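Side-chain contacts in D-alanyl transferase DltD (Enterococcus faecium TX0133A04, PDB 6PFX), which probably transfers D-alanine to lipoteichoic acid, as a membrane-associated member of the DltD family in Gram-positive cell wall biogenesis: residues 40-45 and 363-368; 65-70 and 359-364; 290-295 and 355-360; 313-318 and 332-337; 321-324 and 329-332. All coordinates share one frame; numbering follows the deposited sequence.

Contacts 1, 2 and 3 set successive parts of helix 351-365 against three places on the parallel sheet: strand 288-293 in contact 3, strand 39-43 in contact 1, and the approach to the outermost strand 68-71 in contact 2. Contacts 4 and 5 use helix 308-323 instead, against the other outermost strand, 330-332, and the loop that leaves it. Contacts 3 and 4 are buried; the other three are only partly so. Chemistry follows place: contacts 1 and 3 are mainly apolar, with an aromatic ring and a backbone carbonyl respectively, contact 2 lays one arginine's aliphatic chain over another's guanidinium, contact 4 puts a methyl beside a carboxylate, and contact 5 presses an isoleucine tip on leucine and asparagine.

Contact 1 (40-45 and 363-368); sequences IPFFGS and PFLEEN
Ile40, in strand 39-43, faces Leu365, in the last turn of helix 351-365, with their CA atoms 8.5 Å apart and no hydrogen bond from one segment to the other. The join is made by side chains alone, and Leu365 supplies the whole helix side of it. Its two methyls straddle one methyl of the isoleucine: Ile40 CG2 lies 4.0 Å from Leu365 CD2 and the same distance from CD1. The two side chains run past each other in opposite directions. With CG1 anti to the carbonyl carbon (chi1 -63°), CG2 is the branch that comes nearest the leucine methyls. Leu365 CD1 also reaches the ring of Phe42, two residues along the strand, coming within 4.2 Å of its CE1 at an oblique angle. That ring has Ile40 O at its edge, in plane, while strand 68-71 and Val99 of strand 97-101 touch Phe42 from the neighbouring strands. Tyr67 and Lys97 meet Leu365 from outside the two segments. Just past the leucine the helix stops in a Schellman motif: Glu367 takes a positive phi of 58°, its N bonds Phe364 O at 3.3 Å, and Asn368 N reaches back weakly to Pro363 O. Glu367 then makes a salt bridge with Lys97. Overall this is a helix end packed on an inner strand of a parallel alpha/beta sheet, as in the SGNH hydrolases. Strand 39-43 leads through Gly44 and Ser45 towards Ser46, which with His348 and Asp345 has the geometry of a Ser-His-Asp triad and is probably the nucleophile, as in that clan.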
# COMPACT_ATOMS: atom_id res chain seq x y z
N ILE A 40 3.34 -3.66 -13.40
CA ILE A 40 3.31 -2.38 -12.69
C ILE A 40 2.96 -2.67 -11.23
O ILE A 40 1.90 -3.24 -10.96
CB ILE A 40 2.29 -1.41 -13.33
CG1 ILE A 40 2.69 -1.05 -14.77
CG2 ILE A 40 2.11 -0.17 -12.42
CD1 ILE A 40 4.09 -0.43 -14.94
N PRO A 41 3.81 -2.30 -10.27
CA PRO A 41 3.49 -2.62 -8.87
C PRO A 41 2.33 -1.77 -8.37
O PRO A 41 2.28 -0.56 -8.62
CB PRO A 41 4.79 -2.33 -8.12
CG PRO A 41 5.46 -1.27 -8.95
CD PRO A 41 5.12 -1.63 -10.39
N PHE A 42 1.37 -2.43 -7.72
CA PHE A 42 0.26 -1.78 -7.01
C PHE A 42 0.46 -2.09 -5.52
O PHE A 42 0.33 -3.24 -5.09
CB PHE A 42 -1.09 -2.33 -7.46
CG PHE A 42 -1.64 -1.73 -8.73
CD1 PHE A 42 -0.93 -1.80 -9.93
CD2 PHE A 42 -2.90 -1.15 -8.73
CE1 PHE A 42 -1.47 -1.26 -11.10
CE2 PHE A 42 -3.44 -0.63 -9.88
CZ PHE A 42 -2.73 -0.69 -11.08
N PHE A 43 0.80 -1.06 -4.76
CA PHE A 43 1.01 -1.16 -3.32
C PHE A 43 -0.26 -0.75 -2.59
O PHE A 43 -0.99 0.14 -3.03
CB PHE A 43 2.16 -0.26 -2.86
CG PHE A 43 3.51 -0.66 -3.38
CD1 PHE A 43 4.27 -1.62 -2.73
CD2 PHE A 43 4.02 -0.08 -4.53
CE1 PHE A 43 5.51 -1.99 -3.22
CE2 PHE A 43 5.25 -0.46 -5.02
CZ PHE A 43 6.00 -1.40 -4.36
N GLY A 44 -0.49 -1.38 -1.45
CA GLY A 44 -1.66 -1.07 -0.67
C GLY A 44 -1.87 -2.03 0.47
O GLY A 44 -0.94 -2.30 1.23
N SER A 45 -3.09 -2.54 0.62
CA SER A 45 -3.37 -3.54 1.65
C SER A 45 -4.56 -4.38 1.18
O SER A 45 -4.67 -4.66 -0.02
CB SER A 45 -3.56 -2.90 3.02
OG SER A 45 -4.41 -1.78 2.98
N PRO A 363 -5.15 6.71 -17.75
CA PRO A 363 -4.34 7.66 -18.53
C PRO A 363 -2.89 7.76 -18.07
O PRO A 363 -2.01 8.04 -18.89
CB PRO A 363 -5.10 8.98 -18.37
CG PRO A 363 -5.83 8.82 -17.06
CD PRO A 363 -6.24 7.38 -17.01
N PHE A 364 -2.62 7.50 -16.79
CA PHE A 364 -1.24 7.47 -16.28
C PHE A 364 -0.47 6.33 -16.92
O PHE A 364 0.56 6.55 -17.56
CB PHE A 364 -1.29 7.30 -14.75
CG PHE A 364 0.06 7.15 -14.08
CD1 PHE A 364 1.11 8.00 -14.37
CD2 PHE A 364 0.24 6.18 -13.10
CE1 PHE A 364 2.36 7.86 -13.71
CE2 PHE A 364 1.43 6.05 -12.42
CZ PHE A 364 2.51 6.88 -12.74
N LEU A 365 -0.95 5.10 -16.75
CA LEU A 365 -0.22 3.92 -17.21
C LEU A 365 -0.23 3.79 -18.73
O LEU A 365 0.71 3.21 -19.30
CB LEU A 365 -0.77 2.66 -16.53
CG LEU A 365 -0.65 2.61 -15.00
CD1 LEU A 365 -1.09 1.25 -14.43
CD2 LEU A 365 0.77 2.91 -14.57
N GLU A 366 -1.25 4.30 -19.42
CA GLU A 366 -1.30 4.25 -20.89
C GLU A 366 -0.69 5.49 -21.54
O GLU A 366 -0.66 5.57 -22.77
CB GLU A 366 -2.74 4.07 -21.38
CG GLU A 366 -3.37 2.75 -20.94
CD GLU A 366 -4.65 2.41 -21.70
OE1 GLU A 366 -4.90 1.20 -21.92
OE2 GLU A 366 -5.39 3.34 -22.09
N GLU A 367 -0.22 6.44 -20.73
CA GLU A 367 0.47 7.65 -21.22
C GLU A 367 -0.39 8.49 -22.18
O GLU A 367 0.11 9.06 -23.14
CB GLU A 367 1.86 7.31 -21.77
CG GLU A 367 2.73 6.62 -20.71
CD GLU A 367 4.22 6.69 -21.00
OE1 GLU A 367 4.66 7.58 -21.76
OE2 GLU A 367 4.96 5.84 -20.46
N ASN A 368 -1.68 8.62 -21.88
CA ASN A 368 -2.49 9.59 -22.62
C ASN A 368 -1.91 10.98 -22.46
O ASN A 368 -1.89 11.77 -23.41
CB ASN A 368 -3.93 9.55 -22.12
CG ASN A 368 -4.65 8.30 -22.52
OD1 ASN A 368 -4.39 7.23 -21.99
ND2 ASN A 368 -5.56 8.42 -23.48

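Contact 2 (65-70 and 359-364); sequences RNYRPF and QQIRPF
Ile361 is the first residue of 359-364 to meet the other segment: its CG2 methyl lies 3.9 Å from Tyr67 OH, the two side chains crossing at about a right angle. The same hydroxyl accepts a hydrogen bond from Arg65 NH1 at 2.9 Å, with an N-H...O angle of 157° and the oxygen in the guanidinium plane. That bond and the salt bridge from Asp358, one helical turn before Arg362, to the same NH1 fix how the Arg65 guanidinium is turned. The aliphatic part of Arg362 is laid over one face of that guanidinium: CG sits over its centre, 3.6 Å from Arg65 CZ, while CB nears NH1 and CD comes to 3.6 Å from NH2. With CG anti to the backbone N (chi1 -173°) the chain is directed across the plane, and a bend at chi3 turns its own charged end aside, so the two guanidinium planes stand 84° apart. This is helix 351-365 of the alpha/beta fold packed beside the residues that enter the outermost strand 68-71. Of the nearby acids, Glu366 also forms long, weak ion pairs with both arginines. Pro363 follows; its CD lies over the centre of one face of the Arg362 guanidinium, 4.1 Å above the plane. Lacking an N-H, it leaves the helix kinked there. Phe364 N resumes the pattern with a weak bond to Gln360 O.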
# COMPACT_ATOMS: atom_id res chain seq x y z
N ARG A 65 -4.91 -4.08 -22.03
CA ARG A 65 -3.97 -2.99 -21.82
C ARG A 65 -2.54 -3.51 -21.81
O ARG A 65 -2.28 -4.71 -21.67
CB ARG A 65 -4.31 -2.26 -20.52
CG ARG A 65 -5.73 -1.75 -20.49
CD ARG A 65 -5.96 -0.86 -19.27
NE ARG A 65 -7.32 -0.36 -19.28
CZ ARG A 65 -7.90 0.27 -18.27
NH1 ARG A 65 -7.24 0.48 -17.16
NH2 ARG A 65 -9.16 0.66 -18.39
N ASN A 66 -1.60 -2.58 -21.92
CA ASN A 66 -0.19 -2.90 -22.07
C ASN A 66 0.53 -3.13 -20.74
O ASN A 66 1.76 -3.09 -20.69
CB ASN A 66 0.50 -1.78 -22.85
CG ASN A 66 1.82 -2.20 -23.44
OD1 ASN A 66 2.00 -3.35 -23.84
ND2 ASN A 66 2.77 -1.27 -23.49
N TYR A 67 -0.22 -3.35 -19.65
CA TYR A 67 0.37 -3.64 -18.36
C TYR A 67 -0.51 -4.67 -17.65
O TYR A 67 -1.69 -4.85 -17.97
CB TYR A 67 0.49 -2.39 -17.46
CG TYR A 67 -0.85 -1.81 -17.10
CD1 TYR A 67 -1.50 -0.92 -17.94
CD2 TYR A 67 -1.49 -2.17 -15.92
CE1 TYR A 67 -2.73 -0.41 -17.63
CE2 TYR A 67 -2.72 -1.67 -15.60
CZ TYR A 67 -3.34 -0.79 -16.47
OH TYR A 67 -4.58 -0.26 -16.18
N ARG A 68 0.09 -5.31 -16.64
CA ARG A 68 -0.62 -6.12 -15.65
C ARG A 68 -0.22 -5.68 -14.26
O ARG A 68 0.98 -5.59 -13.94
CB ARG A 68 -0.24 -7.59 -15.89
CG ARG A 68 -0.91 -8.56 -14.95
CD ARG A 68 -0.66 -10.03 -15.32
NE ARG A 68 -1.30 -10.44 -16.57
CZ ARG A 68 -0.67 -10.55 -17.74
NH1 ARG A 68 0.62 -10.27 -17.85
NH2 ARG A 68 -1.35 -10.94 -18.81
N PRO A 69 -1.17 -5.37 -13.38
CA PRO A 69 -0.80 -5.05 -12.00
C PRO A 69 -0.10 -6.24 -11.35
O PRO A 69 -0.45 -7.39 -11.57
CB PRO A 69 -2.13 -4.73 -11.32
CG PRO A 69 -3.08 -4.44 -12.45
CD PRO A 69 -2.63 -5.27 -13.60
N PHE A 70 0.91 -5.94 -10.54
CA PHE A 70 1.51 -6.92 -9.65
C PHE A 70 1.13 -6.46 -8.24
O PHE A 70 1.57 -5.39 -7.79
CB PHE A 70 3.02 -7.02 -9.83
CG PHE A 70 3.59 -8.27 -9.26
CD1 PHE A 70 3.65 -8.45 -7.89
CD2 PHE A 70 4.03 -9.30 -10.09
CE1 PHE A 70 4.16 -9.63 -7.35
CE2 PHE A 70 4.52 -10.48 -9.56
CZ PHE A 70 4.59 -10.64 -8.18
N GLN A 359 -10.13 5.99 -13.73
CA GLN A 359 -10.10 7.21 -14.52
C GLN A 359 -8.78 7.95 -14.38
O GLN A 359 -8.46 8.81 -15.21
CB GLN A 359 -11.26 8.12 -14.13
CG GLN A 359 -12.63 7.42 -14.17
CD GLN A 359 -12.87 6.57 -15.40
OE1 GLN A 359 -12.82 7.06 -16.53
NE2 GLN A 359 -13.10 5.28 -15.20
N GLN A 360 -8.03 7.68 -13.32
CA GLN A 360 -6.70 8.24 -13.18
C GLN A 360 -5.61 7.20 -13.42
O GLN A 360 -4.56 7.56 -13.94
CB GLN A 360 -6.56 8.93 -11.82
CG GLN A 360 -7.56 10.11 -11.73
CD GLN A 360 -7.47 10.91 -10.45
OE1 GLN A 360 -6.39 11.36 -10.06
NE2 GLN A 360 -8.61 11.09 -9.79
N ILE A 361 -5.86 5.93 -13.10
CA ILE A 361 -4.86 4.89 -13.37
C ILE A 361 -4.64 4.74 -14.87
O ILE A 361 -3.50 4.67 -15.34
CB ILE A 361 -5.28 3.54 -12.75
CG1 ILE A 361 -5.21 3.59 -11.23
CG2 ILE A 361 -4.46 2.39 -13.37
CD1 ILE A 361 -6.01 2.44 -10.57
N ARG A 362 -5.73 4.65 -15.63
CA ARG A 362 -5.63 4.36 -17.06
C ARG A 362 -4.84 5.41 -17.81
O ARG A 362 -3.86 5.04 -18.49
CB ARG A 362 -7.04 4.16 -17.66
CG ARG A 362 -7.05 3.68 -19.12
CD ARG A 362 -8.43 3.85 -19.77
NE ARG A 362 -8.86 5.25 -19.70
CZ ARG A 362 -8.33 6.24 -20.42
NH1 ARG A 362 -7.34 6.00 -21.27
NH2 ARG A 362 -8.80 7.47 -20.28
N PRO A 363 -5.15 6.71 -17.75
CA PRO A 363 -4.34 7.66 -18.53
C PRO A 363 -2.89 7.76 -18.07
O PRO A 363 -2.01 8.04 -18.89
CB PRO A 363 -5.10 8.98 -18.37
CG PRO A 363 -5.83 8.82 -17.06
CD PRO A 363 -6.24 7.38 -17.01
N PHE A 364 -2.62 7.50 -16.79
CA PHE A 364 -1.24 7.47 -16.28
C PHE A 364 -0.47 6.33 -16.92
O PHE A 364 0.56 6.55 -17.56
CB PHE A 364 -1.29 7.30 -14.75
CG PHE A 364 0.06 7.15 -14.08
CD1 PHE A 364 1.11 8.00 -14.37
CD2 PHE A 364 0.24 6.18 -13.10
CE1 PHE A 364 2.36 7.86 -13.71
CE2 PHE A 364 1.43 6.05 -12.42
CZ PHE A 364 2.51 6.88 -12.74

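Contact 3 (290-295 and 355-360); sequences LFIIPP and LAADQQ
Leu290 and Gln360 form the larger half of this contact, in which helix 351-365 lies against strand 288-293 of the parallel sheet in an SGNH-type alpha/beta fold. Leu290 turns its CD2 methyl onto the helix backbone more than onto the glutamine side chain: CD2 is 3.8 Å from the Gln360 carbonyl carbon and the same distance from its O, whereas Gln360 CB is slightly farther off. The leucine gets there with CG anti to its own nitrogen (chi1 170°). Gln360 is extended beyond CG, which carries its amide off along the sheet towards Ala331 of strand 330-332, so the glutamine meets Leu290 only near its base. Ala357, one turn earlier, makes the second touch. Its CB is 4.1 Å from Ile292 CD1, at the end of an isoleucine chain that points at the helix from two residues along the strand. A methyl here lets the helix come close: the CA atoms of Ile292 and Ala357 are 7.4 Å apart. On the side turned from the strand, Gln359 bends back on its own turn, its NE2 donating to Leu355 O at 3.0 Å, nearly straight at 169° but tilted 35° from the carbonyl plane.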
# COMPACT_ATOMS: atom_id res chain seq x y z
N LEU A 290 1.27 7.30 -8.86
CA LEU A 290 -0.09 7.75 -8.60
C LEU A 290 -0.50 7.25 -7.22
O LEU A 290 -0.55 6.04 -6.97
CB LEU A 290 -1.07 7.22 -9.66
CG LEU A 290 -2.57 7.43 -9.38
CD1 LEU A 290 -2.96 8.91 -9.34
CD2 LEU A 290 -3.45 6.67 -10.39
N PHE A 291 -0.76 8.19 -6.31
CA PHE A 291 -1.27 7.87 -4.98
C PHE A 291 -2.79 8.01 -4.99
O PHE A 291 -3.33 8.92 -5.62
CB PHE A 291 -0.68 8.81 -3.92
CG PHE A 291 0.81 8.66 -3.73
CD1 PHE A 291 1.31 7.69 -2.88
CD2 PHE A 291 1.70 9.48 -4.41
CE1 PHE A 291 2.68 7.53 -2.71
CE2 PHE A 291 3.08 9.32 -4.25
CZ PHE A 291 3.57 8.35 -3.39
N ILE A 292 -3.46 7.07 -4.32
CA ILE A 292 -4.92 7.05 -4.20
C ILE A 292 -5.27 7.06 -2.72
O ILE A 292 -4.75 6.25 -1.95
CB ILE A 292 -5.52 5.80 -4.91
CG1 ILE A 292 -5.09 5.81 -6.38
CG2 ILE A 292 -7.05 5.75 -4.73
CD1 ILE A 292 -5.37 4.53 -7.15
N ILE A 293 -6.16 7.98 -2.33
CA ILE A 293 -6.61 8.12 -0.95
C ILE A 293 -8.11 7.83 -0.94
O ILE A 293 -8.90 8.64 -1.45
CB ILE A 293 -6.40 9.54 -0.42
CG1 ILE A 293 -4.95 9.98 -0.61
CG2 ILE A 293 -6.72 9.54 1.07
CD1 ILE A 293 -4.64 11.41 -0.19
N PRO A 294 -8.53 6.70 -0.40
CA PRO A 294 -9.95 6.35 -0.40
C PRO A 294 -10.69 7.05 0.72
O PRO A 294 -10.09 7.43 1.74
CB PRO A 294 -9.95 4.84 -0.14
CG PRO A 294 -8.74 4.68 0.76
CD PRO A 294 -7.70 5.59 0.12
N PRO A 295 -11.99 7.19 0.59
CA PRO A 295 -12.82 7.71 1.67
C PRO A 295 -13.21 6.60 2.64
O PRO A 295 -12.83 5.45 2.49
CB PRO A 295 -14.07 8.16 0.93
CG PRO A 295 -14.20 7.11 -0.16
CD PRO A 295 -12.78 6.84 -0.60
N LEU A 355 -13.70 1.86 -10.05
CA LEU A 355 -13.95 2.47 -11.35
C LEU A 355 -13.46 3.91 -11.38
O LEU A 355 -12.83 4.33 -12.36
CB LEU A 355 -15.42 2.39 -11.72
CG LEU A 355 -15.79 3.05 -13.04
CD1 LEU A 355 -15.12 2.33 -14.19
CD2 LEU A 355 -17.30 3.11 -13.26
N ALA A 356 -13.68 4.66 -10.29
CA ALA A 356 -13.21 6.04 -10.25
C ALA A 356 -11.69 6.07 -10.31
O ALA A 356 -11.10 6.94 -10.96
CB ALA A 356 -13.66 6.73 -8.96
N ALA A 357 -11.05 5.14 -9.61
CA ALA A 357 -9.59 5.07 -9.63
C ALA A 357 -9.10 4.83 -11.05
O ALA A 357 -8.08 5.40 -11.46
CB ALA A 357 -9.13 3.99 -8.66
N ASP A 358 -9.83 4.01 -11.81
CA ASP A 358 -9.40 3.71 -13.17
C ASP A 358 -9.32 4.97 -14.03
O ASP A 358 -8.56 5.00 -15.00
CB ASP A 358 -10.31 2.69 -13.84
CG ASP A 358 -9.70 2.16 -15.13
OD1 ASP A 358 -8.55 1.69 -15.07
OD2 ASP A 358 -10.34 2.26 -16.21
N GLN A 359 -10.13 5.99 -13.73
CA GLN A 359 -10.10 7.21 -14.52
C GLN A 359 -8.78 7.95 -14.38
O GLN A 359 -8.46 8.81 -15.21
CB GLN A 359 -11.26 8.12 -14.13
CG GLN A 359 -12.63 7.42 -14.17
CD GLN A 359 -12.87 6.57 -15.40
OE1 GLN A 359 -12.82 7.06 -16.53
NE2 GLN A 359 -13.10 5.28 -15.20
N GLN A 360 -8.03 7.68 -13.32
CA GLN A 360 -6.70 8.24 -13.18
C GLN A 360 -5.61 7.20 -13.42
O GLN A 360 -4.56 7.56 -13.94
CB GLN A 360 -6.56 8.93 -11.82
CG GLN A 360 -7.56 10.11 -11.73
CD GLN A 360 -7.47 10.91 -10.45
OE1 GLN A 360 -6.39 11.36 -10.06
NE2 GLN A 360 -8.61 11.09 -9.79

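Contact 4 (313-318 and 332-337); sequences GFAKKI and DFVNQA
Ala315 CB is the one point of segment 313-318 that touches 332-337, at the end of strand 330-332 and the loop after it, meeting Val334 CG2 at 3.9 Å and Asp332 OD2 at 4.0 Å. That loop leaves strand 330-332 with an Asx turn, just after the helix-to-strand step of the alpha/beta fold. The valine branch and the carboxylate oxygen both lie against this one methyl. The Asx turn explains how the two are brought together: Asp332 OD1 accepts from Val334 N at 3.0 Å, with an angle of 165° at the hydrogen and the donor nearly in line with the C-O bond. The aspartate puts CG anti to its backbone N (chi1 175°), and the carboxylate then leans towards both Val334 and the helix. Its other oxygen, OD2, is held by a salt bridge to Lys319 of the same helix, so the group is gripped at both oxygens while it lies against Ala315. Ile293 of strand 288-293 touches Val334 from the side. Farther out the loop forms a short 3-10 turn, with Gln336 N bonded to Phe333 O at 2.8 Å. Beyond this, Gln336 NE2 donates to Asn335 OD1 at 3.1 Å, approaching 50° above the carbonyl plane.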
# COMPACT_ATOMS: atom_id res chain seq x y z
N GLY A 313 -8.61 16.30 7.35
CA GLY A 313 -7.35 16.73 7.92
C GLY A 313 -6.23 15.74 7.67
O GLY A 313 -5.10 16.14 7.36
N PHE A 314 -6.52 14.44 7.80
CA PHE A 314 -5.53 13.44 7.41
C PHE A 314 -5.08 13.67 5.97
O PHE A 314 -3.88 13.67 5.65
CB PHE A 314 -6.05 12.00 7.56
CG PHE A 314 -5.22 11.03 6.79
CD1 PHE A 314 -4.01 10.57 7.28
CD2 PHE A 314 -5.62 10.62 5.53
CE1 PHE A 314 -3.22 9.72 6.55
CE2 PHE A 314 -4.83 9.77 4.79
CZ PHE A 314 -3.61 9.34 5.30
N ALA A 315 -6.05 13.86 5.06
CA ALA A 315 -5.71 14.03 3.65
C ALA A 315 -4.89 15.29 3.44
O ALA A 315 -3.92 15.28 2.68
CB ALA A 315 -6.98 14.08 2.82
N LYS A 316 -5.24 16.38 4.13
CA LYS A 316 -4.45 17.60 4.03
C LYS A 316 -3.01 17.35 4.44
O LYS A 316 -2.07 17.81 3.77
CB LYS A 316 -5.05 18.69 4.92
CG LYS A 316 -4.36 20.06 4.82
CD LYS A 316 -5.05 21.14 5.65
CE LYS A 316 -4.57 22.52 5.26
NZ LYS A 316 -3.52 23.02 6.17
N LYS A 317 -2.82 16.61 5.53
CA LYS A 317 -1.48 16.36 6.06
C LYS A 317 -0.68 15.47 5.11
O LYS A 317 0.50 15.76 4.82
CB LYS A 317 -1.58 15.73 7.45
CG LYS A 317 -0.23 15.52 8.10
CD LYS A 317 -0.37 15.20 9.59
CE LYS A 317 0.98 14.83 10.20
NZ LYS A 317 0.87 14.70 11.70
N ILE A 318 -1.28 14.39 4.60
CA ILE A 318 -0.53 13.50 3.71
C ILE A 318 -0.24 14.18 2.38
O ILE A 318 0.84 13.98 1.81
CB ILE A 318 -1.21 12.13 3.58
CG1 ILE A 318 -0.17 11.04 3.30
CG2 ILE A 318 -2.29 12.14 2.55
CD1 ILE A 318 0.78 10.81 4.45
N ASP A 332 -7.32 11.94 -4.77
CA ASP A 332 -7.85 12.09 -3.42
C ASP A 332 -9.36 11.93 -3.50
O ASP A 332 -10.06 12.80 -4.03
CB ASP A 332 -7.47 13.47 -2.89
CG ASP A 332 -8.08 13.77 -1.53
OD1 ASP A 332 -8.79 12.92 -0.96
OD2 ASP A 332 -7.84 14.88 -1.02
N PHE A 333 -9.86 10.79 -3.01
CA PHE A 333 -11.28 10.47 -3.05
C PHE A 333 -11.96 10.63 -1.68
O PHE A 333 -13.08 10.14 -1.51
CB PHE A 333 -11.49 9.05 -3.59
CG PHE A 333 -11.07 8.84 -5.02
CD1 PHE A 333 -11.44 9.73 -6.01
CD2 PHE A 333 -10.33 7.73 -5.37
CE1 PHE A 333 -11.06 9.51 -7.33
CE2 PHE A 333 -9.96 7.51 -6.67
CZ PHE A 333 -10.32 8.40 -7.64
N VAL A 334 -11.34 11.31 -0.73
CA VAL A 334 -11.94 11.47 0.59
C VAL A 334 -13.32 12.09 0.47
O VAL A 334 -14.24 11.77 1.25
CB VAL A 334 -11.01 12.29 1.50
CG1 VAL A 334 -11.65 12.65 2.83
CG2 VAL A 334 -9.71 11.51 1.71
N ASN A 335 -13.50 12.99 -0.49
CA ASN A 335 -14.79 13.65 -0.66
C ASN A 335 -15.83 12.78 -1.37
O ASN A 335 -16.95 13.27 -1.62
CB ASN A 335 -14.64 15.00 -1.38
CG ASN A 335 -14.37 14.85 -2.88
OD1 ASN A 335 -14.27 13.75 -3.42
ND2 ASN A 335 -14.25 15.99 -3.55
N GLN A 336 -15.53 11.51 -1.63
CA GLN A 336 -16.50 10.58 -2.22
C GLN A 336 -17.16 9.71 -1.16
O GLN A 336 -17.77 8.68 -1.49
CB GLN A 336 -15.80 9.71 -3.27
CG GLN A 336 -15.28 10.50 -4.45
CD GLN A 336 -16.40 11.16 -5.21
OE1 GLN A 336 -17.34 10.50 -5.65
NE2 GLN A 336 -16.31 12.47 -5.36
N ALA A 337 -17.03 10.09 0.11
CA ALA A 337 -17.62 9.31 1.20
C ALA A 337 -19.11 9.05 1.02
O ALA A 337 -19.60 7.99 1.40
CB ALA A 337 -17.38 10.05 2.52

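Contact 5 (321-324 and 329-332); sequences QLNS and RIAD
Ile330 points at the end of helix 308-323, and its side chain makes the strand's share of the contact with Leu322 and Asn323. From CB the chain divides. CG2, anti to the backbone N, makes no close approach to the helix segment; CG1, set anti to the carbonyl carbon (chi1 -57°), goes the other way and brings the longer branch across. CG1 itself comes 4.1 Å from Leu322 CD1. One bond farther, the terminal CD1 does most of the work. It packs 3.7 Å from Leu322 CD1 and 3.8 Å from Leu322 CB, so that the leucine is met near its base as well as at one methyl. On the other flank Ile330 CD1 lies 3.5 Å from Asn323 OD1, a contact between a methyl and a polar atom that is not a hydrogen bond. The oxygen has its partner elsewhere, accepting from Asn328 ND2 in the turn before the strand. Leu322 also touches Phe291 and helix 271-284. Ile330 in turn rests on Ile293 of the adjoining strand 288-293, while Ala331, the next residue, touches Gln360 of helix 351-365 on the other face of the sheet. Strand 288-293, helix 308-323 and strand 330-332, parallel and adjacent to the first, make a beta-alpha-beta crossover, the unit from which the alpha/beta fold of SGNH hydrolases is built.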
# COMPACT_ATOMS: atom_id res chain seq x y z
N GLN A 321 2.74 16.37 2.78
CA GLN A 321 3.98 15.59 2.75
C GLN A 321 4.35 15.20 1.32
O GLN A 321 5.52 15.23 0.93
CB GLN A 321 3.83 14.33 3.63
CG GLN A 321 5.12 13.48 3.80
CD GLN A 321 4.96 12.43 4.89
OE1 GLN A 321 3.95 12.43 5.62
NE2 GLN A 321 5.92 11.52 5.00
N LEU A 322 3.34 14.83 0.53
CA LEU A 322 3.55 14.43 -0.86
C LEU A 322 3.95 15.63 -1.71
O LEU A 322 5.02 15.65 -2.33
CB LEU A 322 2.28 13.75 -1.37
CG LEU A 322 2.02 12.35 -0.80
CD1 LEU A 322 0.64 11.83 -1.13
CD2 LEU A 322 3.05 11.36 -1.33
N ASN A 323 3.09 16.66 -1.73
CA ASN A 323 3.28 17.79 -2.63
C ASN A 323 4.55 18.57 -2.30
O ASN A 323 5.24 19.05 -3.20
CB ASN A 323 2.08 18.73 -2.54
CG ASN A 323 0.82 18.14 -3.13
OD1 ASN A 323 0.86 17.24 -3.97
ND2 ASN A 323 -0.31 18.68 -2.72
N SER A 324 4.85 18.73 -1.01
CA SER A 324 6.02 19.52 -0.64
C SER A 324 7.30 18.89 -1.16
O SER A 324 8.32 19.58 -1.26
CB SER A 324 6.12 19.67 0.88
OG SER A 324 6.45 18.44 1.51
N ARG A 329 0.92 13.74 -8.11
CA ARG A 329 -0.05 12.92 -8.84
C ARG A 329 -0.82 12.10 -7.81
O ARG A 329 -0.35 11.05 -7.36
CB ARG A 329 0.65 12.03 -9.85
CG ARG A 329 -0.29 11.28 -10.78
CD ARG A 329 0.46 10.34 -11.70
NE ARG A 329 1.36 10.98 -12.65
CZ ARG A 329 2.68 11.09 -12.47
NH1 ARG A 329 3.24 10.65 -11.36
NH2 ARG A 329 3.42 11.67 -13.40
N ILE A 330 -1.99 12.61 -7.44
CA ILE A 330 -2.73 12.12 -6.28
C ILE A 330 -4.20 12.10 -6.67
O ILE A 330 -4.74 13.12 -7.10
CB ILE A 330 -2.54 13.02 -5.05
CG1 ILE A 330 -1.06 13.16 -4.67
CG2 ILE A 330 -3.33 12.47 -3.85
CD1 ILE A 330 -0.79 14.19 -3.62
N ALA A 331 -4.83 10.95 -6.50
CA ALA A 331 -6.27 10.81 -6.64
C ALA A 331 -6.84 10.80 -5.23
O ALA A 331 -6.86 9.75 -4.57
CB ALA A 331 -6.62 9.53 -7.38
N ASP A 332 -7.32 11.94 -4.77
CA ASP A 332 -7.85 12.09 -3.42
C ASP A 332 -9.36 11.93 -3.50
O ASP A 332 -10.06 12.80 -4.03
CB ASP A 332 -7.47 13.47 -2.89
CG ASP A 332 -8.08 13.77 -1.53
OD1 ASP A 332 -8.79 12.92 -0.96
OD2 ASP A 332 -7.84 14.88 -1.02